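Local coordinates for putative phosphosugar isomerase (Silicibacter pomeroyi DSS-3, PDB 3FJ1), which is of unproven function but, as a protein with two SIS domains, probably binds phosphosugars and may act as an isomerase or aminotransferase, at residues 52-63 / 215-226. Residues are numbered along the deposited sequence; the frame is centred on the assembly and turned at random.
Sequences GSSDHVCTYLSY and TSLAVSNEAALK
Ser53 OG is held by two groups: it donates to Glu222 OE1 at 2.6 Å and accepts from Lys226 NZ at 3.1 Å. The segments 53-63 and 217-226 run antiparallel (168°); they belong to helices 53-69 and 217-231, each following the first strand of its own SIS-domain sheet, so the pair joins the two halves of the chain. Glu222 OE1 takes the hydroxyl on its syn side, though 33° out of the carboxylate plane, while OE2 spends its syn lone pair on a salt bridge to Lys226 NZ and also bonds Tyr317 OH. Ala151 O gives the ammonium a further partner. A glutamine in place of Glu222 would probably leave the Lys226 ammonium without its countercharge here, held by neutral acceptors such as Ala151 O.

One turn on, the His56 side chain enters as a knob among Ala218, Asn221, Glu222 and Leu225. With CG anti to the carbonyl carbon (chi1 -58°), its ring lies beneath Asn221 CB, 3.8 Å from the ring centroid, and Leu225 CD2 comes up at the ring edge. Ala218 lets the backbones close in, its CB only 3.3 Å from Tyr60 N. Farther along, Thr215 CA rides over the face of the Tyr63 ring. Asn221 OD1 bonds Ser237 OG, and a water joins the helices, 2.7 Å from His56 ND1, bonding Thr59 OG1 as well and accepting from Asn221 ND2.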
ATOM      1  N   GLY A  52      -5.867   7.124   4.991  1.00 10.51           N
ATOM      2  CA  GLY A  52      -4.972   8.267   5.163  1.00 10.02           C
ATOM      3  C   GLY A  52      -3.788   8.002   6.068  1.00  9.60           C
ATOM      4  O   GLY A  52      -3.176   6.937   6.030  1.00  9.41           O
ATOM      5  N   SER A  53      -3.447   8.992   6.880  1.00  9.65           N
ATOM      6  CA  SER A  53      -2.321   8.878   7.784  1.00  9.26           C
ATOM      7  C   SER A  53      -2.513   7.726   8.777  1.00  8.62           C
ATOM      8  O   SER A  53      -1.532   7.086   9.176  1.00  8.51           O
ATOM      9  CB  SER A  53      -2.125  10.208   8.517  1.00  9.35           C
ATOM     10  OG  SER A  53      -1.010  10.178   9.376  1.00  9.07           O
ATOM     11  N   SER A  54      -3.758   7.476   9.186  1.00  8.66           N
ATOM     12  CA  SER A  54      -4.076   6.340  10.067  1.00  9.44           C
ATOM     13  C   SER A  54      -3.646   5.014   9.469  1.00  8.56           C
ATOM     14  O   SER A  54      -3.278   4.108  10.199  1.00  9.92           O
ATOM     15  CB  SER A  54      -5.546   6.296  10.474  1.00  9.38           C
ATOM     16  OG  SER A  54      -5.885   7.389  11.309  1.00  8.69           O
ATOM     17  N   ASP A  55      -3.648   4.884   8.152  1.00  8.51           N
ATOM     18  CA  ASP A  55      -3.178   3.635   7.547  1.00  9.05           C
ATOM     19  C   ASP A  55      -1.646   3.461   7.636  1.00  8.38           C
ATOM     20  O   ASP A  55      -1.160   2.353   7.650  1.00  7.67           O
ATOM     21  CB  ASP A  55      -3.681   3.505   6.115  1.00  9.62           C
ATOM     22  CG  ASP A  55      -3.895   2.063   5.696  1.00 10.96           C
ATOM     23  OD1 ASP A  55      -3.924   1.144   6.550  1.00 11.52           O
ATOM     24  OD2 ASP A  55      -4.058   1.862   4.484  1.00 12.43           O
ATOM     25  N   HIS A  56      -0.899   4.569   7.706  1.00  8.52           N
ATOM     26  CA  HIS A  56       0.557   4.517   7.913  1.00  8.41           C
ATOM     27  C   HIS A  56       0.823   4.058   9.352  1.00  7.83           C
ATOM     28  O   HIS A  56       1.772   3.313   9.617  1.00  8.90           O
ATOM     29  CB  HIS A  56       1.223   5.844   7.583  1.00  8.27           C
ATOM     30  CG  HIS A  56       0.973   6.288   6.168  1.00  9.15           C
ATOM     31  ND1 HIS A  56       0.981   5.401   5.107  1.00  8.99           N
ATOM     32  CD2 HIS A  56       0.749   7.513   5.634  1.00  9.34           C
ATOM     33  CE1 HIS A  56       0.716   6.060   3.992  1.00 10.19           C
ATOM     34  NE2 HIS A  56       0.624   7.349   4.275  1.00  9.39           N
ATOM     35  N   VAL A  57      -0.051   4.463  10.278  1.00  8.63           N
ATOM     36  CA  VAL A  57       0.000   3.952  11.630  1.00  7.50           C
ATOM     37  C   VAL A  57      -0.189   2.444  11.596  1.00  8.29           C
ATOM     38  O   VAL A  57       0.517   1.688  12.252  1.00  7.94           O
ATOM     39  CB  VAL A  57      -1.032   4.603  12.537  1.00  8.25           C
ATOM     40  CG1 VAL A  57      -0.970   3.905  13.932  1.00  7.67           C
ATOM     41  CG2 VAL A  57      -0.776   6.128  12.626  1.00  6.70           C
ATOM     42  N   CYS A  58      -1.177   2.000  10.836  1.00  8.60           N
ATOM     43  CA  CYS A  58      -1.450   0.563  10.708  1.00  8.26           C
ATOM     44  C   CYS A  58      -0.260  -0.217  10.101  1.00  8.18           C
ATOM     45  O   CYS A  58       0.080  -1.307  10.556  1.00  8.34           O
ATOM     46  CB  CYS A  58      -2.722   0.345   9.941  1.00  9.67           C
ATOM     47  SG  CYS A  58      -4.214   0.690  10.938  1.00  9.27           S
ATOM     48  N   THR A  59       0.401   0.366   9.112  1.00  8.26           N
ATOM     49  CA  THR A  59       1.596  -0.271   8.570  1.00  7.89           C
ATOM     50  C   THR A  59       2.658  -0.438   9.653  1.00  9.19           C
ATOM     51  O   THR A  59       3.241  -1.517   9.800  1.00  8.71           O
ATOM     52  CB  THR A  59       2.157   0.535   7.400  1.00  7.13           C
ATOM     53  OG1 THR A  59       1.156   0.614   6.372  1.00  7.26           O
ATOM     54  CG2 THR A  59       3.479  -0.090   6.855  1.00  7.69           C
ATOM     55  N   TYR A  60       2.899   0.626  10.415  1.00  9.18           N
ATOM     56  CA  TYR A  60       3.810   0.611  11.560  1.00  9.05           C
ATOM     57  C   TYR A  60       3.433  -0.520  12.547  1.00  9.41           C
ATOM     58  O   TYR A  60       4.256  -1.374  12.876  1.00  8.87           O
ATOM     59  CB  TYR A  60       3.769   1.995  12.210  1.00  9.53           C
ATOM     60  CG  TYR A  60       4.861   2.361  13.185  1.00  9.62           C
ATOM     61  CD1 TYR A  60       5.512   1.423  13.962  1.00 10.11           C
ATOM     62  CD2 TYR A  60       5.152   3.704  13.422  1.00 10.41           C
ATOM     63  CE1 TYR A  60       6.469   1.803  14.907  1.00  9.81           C
ATOM     64  CE2 TYR A  60       6.086   4.074  14.365  1.00 10.39           C
ATOM     65  CZ  TYR A  60       6.742   3.135  15.093  1.00  9.39           C
ATOM     66  OH  TYR A  60       7.660   3.540  16.007  1.00  9.24           O
ATOM     67  N   LEU A  61       2.164  -0.566  12.937  1.00  8.90           N
ATOM     68  CA  LEU A  61       1.694  -1.566  13.863  1.00  8.75           C
ATOM     69  C   LEU A  61       1.682  -2.996  13.295  1.00  8.33           C
ATOM     70  O   LEU A  61       1.808  -3.931  14.081  1.00  9.14           O
ATOM     71  CB  LEU A  61       0.332  -1.181  14.410  1.00  8.03           C
ATOM     72  CG  LEU A  61       0.281   0.145  15.209  1.00  8.22           C
ATOM     73  CD1 LEU A  61      -1.190   0.414  15.645  1.00  8.28           C
ATOM     74  CD2 LEU A  61       1.254   0.147  16.395  1.00  8.89           C
ATOM     75  N   SER A  62       1.591  -3.143  11.970  1.00  8.68           N
ATOM     76  CA  SER A  62       1.654  -4.454  11.338  0.50  9.01           C
ATOM     77  C   SER A  62       3.061  -5.021  11.497  1.00  9.08           C
ATOM     78  O   SER A  62       3.228  -6.169  11.903  1.00  8.76           O
ATOM     79  CB  SER A  62       1.243  -4.386   9.870  0.50  9.77           C
ATOM     80  OG  SER A  62      -0.072  -3.895   9.773  0.50 10.06           O
ATOM     81  N   TYR A  63       4.085  -4.218  11.211  1.00  9.00           N
ATOM     82  CA  TYR A  63       5.465  -4.663  11.469  1.00  9.10           C
ATOM     83  C   TYR A  63       5.663  -5.013  12.941  1.00  8.77           C
ATOM     84  O   TYR A  63       6.239  -6.064  13.265  1.00  7.47           O
ATOM     85  CB  TYR A  63       6.490  -3.602  11.070  1.00 10.47           C
ATOM     86  CG  TYR A  63       6.803  -3.658   9.611  1.00 10.90           C
ATOM     87  CD1 TYR A  63       7.653  -4.639   9.109  1.00 11.67           C
ATOM     88  CD2 TYR A  63       6.209  -2.765   8.719  1.00 11.12           C
ATOM     89  CE1 TYR A  63       7.926  -4.730   7.746  1.00 12.16           C
ATOM     90  CE2 TYR A  63       6.502  -2.818   7.342  1.00 12.05           C
ATOM     91  CZ  TYR A  63       7.341  -3.818   6.867  1.00 11.91           C
ATOM     92  OH  TYR A  63       7.580  -3.883   5.502  1.00 12.67           O
ATOM     93  N   THR A 215      10.217  -1.700   9.422  1.00  9.35           N
ATOM     94  CA  THR A 215       9.305  -0.870  10.242  1.00  9.34           C
ATOM     95  C   THR A 215       9.309   0.603   9.832  1.00  9.01           C
ATOM     96  O   THR A 215       8.219   1.228   9.716  1.00  9.55           O
ATOM     97  CB  THR A 215       9.600  -1.033  11.741  1.00  9.23           C
ATOM     98  OG1 THR A 215       9.676  -2.429  12.062  1.00 10.21           O
ATOM     99  CG2 THR A 215       8.542  -0.338  12.641  1.00  9.00           C
ATOM    100  N   SER A 216      10.496   1.146   9.524  1.00  8.49           N
ATOM    101  CA  SER A 216      10.629   2.572   9.237  1.00  9.16           C
ATOM    102  C   SER A 216       9.970   2.979   7.907  1.00  9.00           C
ATOM    103  O   SER A 216       9.798   4.167   7.628  1.00  8.90           O
ATOM    104  CB  SER A 216      12.107   2.964   9.246  1.00 10.07           C
ATOM    105  OG  SER A 216      12.767   2.478   8.092  1.00 10.78           O
ATOM    106  N   LEU A 217       9.641   1.995   7.069  1.00  8.84           N
ATOM    107  CA  LEU A 217       8.888   2.298   5.859  1.00  9.33           C
ATOM    108  C   LEU A 217       7.567   2.979   6.181  1.00  8.30           C
ATOM    109  O   LEU A 217       7.107   3.801   5.402  1.00  9.22           O
ATOM    110  CB  LEU A 217       8.631   1.046   5.010  1.00  9.18           C
ATOM    111  CG  LEU A 217       8.053   1.284   3.607  1.00  9.92           C
ATOM    112  CD1 LEU A 217       8.831   2.259   2.725  1.00 11.14           C
ATOM    113  CD2 LEU A 217       7.950  -0.106   2.919  1.00 10.20           C
ATOM    114  N   ALA A 218       6.985   2.688   7.339  1.00  8.53           N
ATOM    115  CA  ALA A 218       5.697   3.294   7.730  1.00  7.93           C
ATOM    116  C   ALA A 218       5.852   4.798   7.955  1.00  7.81           C
ATOM    117  O   ALA A 218       5.018   5.594   7.509  1.00  7.67           O
ATOM    118  CB  ALA A 218       5.115   2.584   8.994  1.00  7.87           C
ATOM    119  N   VAL A 219       6.921   5.207   8.637  1.00  7.96           N
ATOM    120  CA  VAL A 219       7.171   6.652   8.864  1.00  8.35           C
ATOM    121  C   VAL A 219       7.724   7.294   7.573  1.00  7.97           C
ATOM    122  O   VAL A 219       7.499   8.465   7.348  1.00  8.15           O
ATOM    123  CB  VAL A 219       8.094   6.972  10.126  1.00  8.38           C
ATOM    124  CG1 VAL A 219       7.423   6.502  11.448  1.00  8.68           C
ATOM    125  CG2 VAL A 219       9.493   6.432   9.942  1.00  9.52           C
ATOM    126  N   SER A 220       8.435   6.551   6.711  1.00  7.96           N
ATOM    127  CA  SER A 220       8.841   7.076   5.415  1.00  8.18           C
ATOM    128  C   SER A 220       7.568   7.435   4.594  1.00  8.93           C
ATOM    129  O   SER A 220       7.489   8.485   3.946  1.00  8.59           O
ATOM    130  CB  SER A 220       9.704   6.047   4.669  1.00  7.95           C
ATOM    131  OG  SER A 220      10.144   6.569   3.422  1.00  7.62           O
ATOM    132  N   ASN A 221       6.562   6.582   4.655  1.00  9.15           N
ATOM    133  CA  ASN A 221       5.299   6.804   3.923  1.00  9.03           C
ATOM    134  C   ASN A 221       4.572   8.027   4.510  1.00  8.90           C
ATOM    135  O   ASN A 221       4.048   8.879   3.805  1.00 10.29           O
ATOM    136  CB  ASN A 221       4.371   5.574   4.047  1.00  8.83           C
ATOM    137  CG  ASN A 221       4.860   4.375   3.261  1.00  9.49           C
ATOM    138  OD1 ASN A 221       5.818   4.477   2.486  1.00  9.11           O
ATOM    139  ND2 ASN A 221       4.215   3.238   3.452  1.00  8.93           N
ATOM    140  N   GLU A 222       4.530   8.084   5.831  1.00  9.13           N
ATOM    141  CA  GLU A 222       3.885   9.209   6.560  1.00  8.85           C
ATOM    142  C   GLU A 222       4.577  10.526   6.227  1.00  8.88           C
ATOM    143  O   GLU A 222       3.920  11.543   6.012  1.00  9.49           O
ATOM    144  CB  GLU A 222       3.941   8.928   8.079  1.00  8.73           C
ATOM    145  CG  GLU A 222       3.609  10.095   9.064  1.00  8.59           C
ATOM    146  CD  GLU A 222       2.184  10.642   9.003  1.00 10.31           C
ATOM    147  OE1 GLU A 222       1.354  10.083   8.270  1.00 10.24           O
ATOM    148  OE2 GLU A 222       1.897  11.669   9.705  1.00  9.70           O
ATOM    149  N   ALA A 223       5.903  10.491   6.185  1.00  8.47           N
ATOM    150  CA  ALA A 223       6.715  11.678   5.898  1.00  8.54           C
ATOM    151  C   ALA A 223       6.382  12.254   4.506  1.00  8.71           C
ATOM    152  O   ALA A 223       6.138  13.464   4.367  1.00  9.36           O
ATOM    153  CB  ALA A 223       8.194  11.340   6.019  1.00  7.44           C
ATOM    154  N   ALA A 224       6.333  11.393   3.489  1.00  9.07           N
ATOM    155  CA  ALA A 224       5.970  11.849   2.143  1.00  9.47           C
ATOM    156  C   ALA A 224       4.547  12.451   2.133  1.00  9.44           C
ATOM    157  O   ALA A 224       4.331  13.508   1.548  1.00  9.65           O
ATOM    158  CB  ALA A 224       6.128  10.760   1.096  1.00  9.86           C
ATOM    159  N   LEU A 225       3.607  11.806   2.819  1.00  8.51           N
ATOM    160  CA  LEU A 225       2.242  12.302   2.895  1.00  9.22           C
ATOM    161  C   LEU A 225       2.195  13.716   3.477  1.00  8.37           C
ATOM    162  O   LEU A 225       1.649  14.643   2.858  1.00  8.91           O
ATOM    163  CB  LEU A 225       1.368  11.368   3.736  1.00  9.48           C
ATOM    164  CG  LEU A 225      -0.056  11.860   4.030  1.00  9.87           C
ATOM    165  CD1 LEU A 225      -0.780  12.164   2.704  1.00 10.04           C
ATOM    166  CD2 LEU A 225      -0.847  10.880   4.890  1.00  9.72           C
ATOM    167  N   LYS A 226       2.789  13.879   4.654  1.00  9.18           N
ATOM    168  CA  LYS A 226       2.695  15.143   5.359  1.00  8.58           C
ATOM    169  C   LYS A 226       3.492  16.280   4.692  1.00  9.47           C
ATOM    170  O   LYS A 226       3.100  17.462   4.787  1.00  9.39           O
ATOM    171  CB  LYS A 226       3.014  14.989   6.841  1.00  8.38           C
ATOM    172  CG  LYS A 226       2.048  14.020   7.560  1.00  7.99           C
ATOM    173  CD  LYS A 226       0.561  14.424   7.455  1.00  9.28           C
ATOM    174  CE  LYS A 226      -0.408  13.385   8.134  1.00  9.13           C
ATOM    175  NZ  LYS A 226      -0.236  13.161   9.591  1.00  8.42           N
TER
HETATM  176  O   HOH W   1       1.681   2.790   4.732  1.00  8.08           O